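Local atomic coordinates of dipeptide Epimerase (Enterococcus faecalis V583, PDB entry 3JVA), a protein that belongs to the mandelate racemase/muconate lactonizing enzyme family of the enolase superfamily and carries a magnesium ion in its barrel domain. Residues 183-188 against 210-215. Residues are numbered along the deposited sequence; the frame is centred on the assembly and turned at random.
Sequences DIKLRL and QIELVE. With MG (magnesium ion), chain O.
L188 is held at both backbone ends by strand 213-215: L188 N donates an almost straight bond to L213 O (3.0 Å, 174° at the hydrogen), and L188 O receives E215 N at 2.8 Å. V214, the bridge partner between them, meets the same carbonyl through its CA in a CA-H...O contact. Beside this pairing, the isobutyl group of L188 crosses the I211 side chain. With chi1 at -59°, I211 swings CG2 opposite its amide nitrogen and against L188 CG at 3.8 Å, while CD1 packs on the leucine's CD1; helix 166-180 touches I211 through V173. The strands are parallel neighbours in the TIM-type barrel of the enolase C-terminal domain, connected by helix 196-206 in a beta-alpha-beta unit. At their C-terminal ends E215 extends its carboxylate so that OE2 binds magnesium at 1.8 Å, with D189, D240 and three waters completing the shell; OE1 accepts from a water that also bonds weakly to L188 O. On the barrel-interior face, R187 and E212 lie side by side, their planes 13° apart as modelled, in a salt bridge from R187 NE to E212 OE1; OE1 is less surely placed, being too close to R187 CG. Each has a second partner of opposite charge, R187 NH1 with D132 and E212 OE2 with R316. Toward the N-terminal ends the pairing opens. E212 N still reaches L186 O at 2.9 Å, but L186 N and Q210 O are bridged by a water, at 3.0 and 2.9 Å. Q210 turns its amide NE2 to F182 O, and exposed K185 merely passes E212, K185 NZ lying 4.4 Å from E212 OE2.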
loop_
_atom_site.group_PDB
_atom_site.type_symbol
_atom_site.label_atom_id
_atom_site.label_comp_id
_atom_site.label_asym_id
_atom_site.label_seq_id
_atom_site.Cartn_x
_atom_site.Cartn_y
_atom_site.Cartn_z
ATOM N N ASP B 183 12.526 -39.182 -16.882
ATOM C CA ASP B 183 13.011 -38.290 -17.931
ATOM C C ASP B 183 11.868 -37.723 -18.765
ATOM O O ASP B 183 12.094 -36.919 -19.669
ATOM C CB ASP B 183 14.000 -39.010 -18.849
ATOM C CG ASP B 183 15.325 -39.277 -18.171
ATOM O OD1 ASP B 183 15.879 -38.329 -17.573
ATOM O OD2 ASP B 183 15.814 -40.424 -18.238
ATOM N N ILE B 184 10.645 -38.142 -18.460
ATOM C CA ILE B 184 9.474 -37.660 -19.186
ATOM C C ILE B 184 8.793 -36.589 -18.338
ATOM O O ILE B 184 8.557 -36.785 -17.144
ATOM C CB ILE B 184 8.466 -38.807 -19.463
ATOM C CG1 ILE B 184 9.126 -39.895 -20.316
ATOM C CG2 ILE B 184 7.229 -38.264 -20.175
ATOM C CD1 ILE B 184 9.621 -39.416 -21.670
ATOM N N LYS B 185 8.492 -35.449 -18.950
ATOM C CA LYS B 185 7.841 -34.367 -18.226
ATOM C C LYS B 185 6.350 -34.614 -18.098
ATOM O O LYS B 185 5.698 -35.080 -19.038
ATOM C CB LYS B 185 8.106 -33.027 -18.924
ATOM C CG LYS B 185 9.539 -32.538 -18.750
ATOM C CD LYS B 185 9.820 -31.269 -19.546
ATOM C CE LYS B 185 9.766 -31.528 -21.043
ATOM N NZ LYS B 185 10.172 -30.329 -21.832
ATOM N N LEU B 186 5.814 -34.314 -16.922
ATOM C CA LEU B 186 4.395 -34.503 -16.663
ATOM C C LEU B 186 3.745 -33.176 -16.314
ATOM O O LEU B 186 4.110 -32.543 -15.324
ATOM C CB LEU B 186 4.185 -35.491 -15.510
ATOM C CG LEU B 186 4.589 -36.947 -15.754
ATOM C CD1 LEU B 186 4.388 -37.752 -14.476
ATOM C CD2 LEU B 186 3.745 -37.529 -16.882
ATOM N N ARG B 187 2.801 -32.752 -17.149
ATOM C CA ARG B 187 2.065 -31.504 -16.937
ATOM C C ARG B 187 0.668 -31.848 -16.466
ATOM O O ARG B 187 -0.024 -32.644 -17.102
ATOM C CB ARG B 187 1.939 -30.715 -18.241
ATOM C CG ARG B 187 3.232 -30.190 -18.755
ATOM C CD ARG B 187 3.073 -29.483 -20.088
ATOM N NE ARG B 187 4.376 -29.009 -20.532
ATOM C CZ ARG B 187 4.697 -28.756 -21.791
ATOM N NH1 ARG B 187 3.806 -28.929 -22.759
ATOM N NH2 ARG B 187 5.922 -28.344 -22.080
ATOM N N LEU B 188 0.238 -31.231 -15.373
ATOM C CA LEU B 188 -1.091 -31.499 -14.856
ATOM C C LEU B 188 -1.988 -30.289 -15.060
ATOM O O LEU B 188 -1.527 -29.153 -15.003
ATOM C CB LEU B 188 -1.026 -31.820 -13.361
ATOM C CG LEU B 188 0.024 -32.850 -12.941
ATOM C CD1 LEU B 188 -0.158 -33.165 -11.468
ATOM C CD2 LEU B 188 -0.106 -34.112 -13.794
ATOM N N GLN B 210 7.455 -35.720 -9.221
ATOM C CA GLN B 210 8.155 -34.854 -10.160
ATOM C C GLN B 210 7.184 -34.295 -11.197
ATOM O O GLN B 210 6.986 -34.880 -12.262
ATOM C CB GLN B 210 9.273 -35.620 -10.875
ATOM C CG GLN B 210 10.015 -34.775 -11.901
ATOM C CD GLN B 210 10.961 -35.586 -12.767
ATOM O OE1 GLN B 210 11.927 -36.173 -12.274
ATOM N NE2 GLN B 210 10.689 -35.620 -14.069
ATOM N N ILE B 211 6.588 -33.156 -10.880
ATOM C CA ILE B 211 5.634 -32.523 -11.778
ATOM C C ILE B 211 6.257 -31.286 -12.397
ATOM O O ILE B 211 6.849 -30.475 -11.692
ATOM C CB ILE B 211 4.361 -32.128 -11.014
ATOM C CG1 ILE B 211 3.741 -33.376 -10.386
ATOM C CG2 ILE B 211 3.373 -31.445 -11.947
ATOM C CD1 ILE B 211 3.499 -34.507 -11.373
ATOM N N GLU B 212 6.146 -31.149 -13.716
ATOM C CA GLU B 212 6.713 -29.987 -14.388
ATOM C C GLU B 212 5.938 -28.716 -14.046
ATOM O O GLU B 212 6.529 -27.656 -13.815
ATOM C CB GLU B 212 6.706 -30.164 -15.906
ATOM C CG GLU B 212 7.259 -28.941 -16.616
ATOM C CD GLU B 212 6.876 -28.877 -18.074
ATOM O OE1 GLU B 212 5.810 -29.414 -18.432
ATOM O OE2 GLU B 212 7.631 -28.270 -18.856
ATOM N N LEU B 213 4.612 -28.821 -14.035
ATOM C CA LEU B 213 3.767 -27.680 -13.714
ATOM C C LEU B 213 2.320 -28.078 -13.485
ATOM O O LEU B 213 1.878 -29.155 -13.898
ATOM C CB LEU B 213 3.836 -26.641 -14.841
ATOM C CG LEU B 213 3.299 -27.078 -16.210
ATOM C CD1 LEU B 213 1.766 -26.991 -16.233
ATOM C CD2 LEU B 213 3.886 -26.181 -17.292
ATOM N N VAL B 214 1.585 -27.197 -12.817
ATOM C CA VAL B 214 0.172 -27.415 -12.560
ATOM C C VAL B 214 -0.583 -26.215 -13.103
ATOM O O VAL B 214 -0.318 -25.070 -12.734
ATOM C CB VAL B 214 -0.132 -27.564 -11.066
ATOM C CG1 VAL B 214 -1.636 -27.664 -10.857
ATOM C CG2 VAL B 214 0.560 -28.808 -10.526
ATOM N N GLU B 215 -1.526 -26.512 -13.983
ATOM C CA GLU B 215 -2.346 -25.519 -14.649
ATOM C C GLU B 215 -3.616 -25.189 -13.871
ATOM O O GLU B 215 -4.290 -26.085 -13.364
ATOM C CB GLU B 215 -2.721 -26.070 -16.022
ATOM C CG GLU B 215 -3.087 -25.063 -17.060
ATOM C CD GLU B 215 -3.324 -25.723 -18.405
ATOM O OE1 GLU B 215 -2.557 -26.648 -18.771
ATOM O OE2 GLU B 215 -4.268 -25.315 -19.096
HETATM MG MG MG O . -5.981 -25.815 -19.066
HETATM O O HOH W 1 7.914 -33.753 -14.815
HETATM O O HOH W 2 -0.975 -29.002 -18.170
HETATM O O HOH W 3 -7.967 -26.189 -19.428
HETATM O O HOH W 4 -5.776 -26.646 -21.037
HETATM O O HOH W 5 -6.547 -25.166 -17.181
#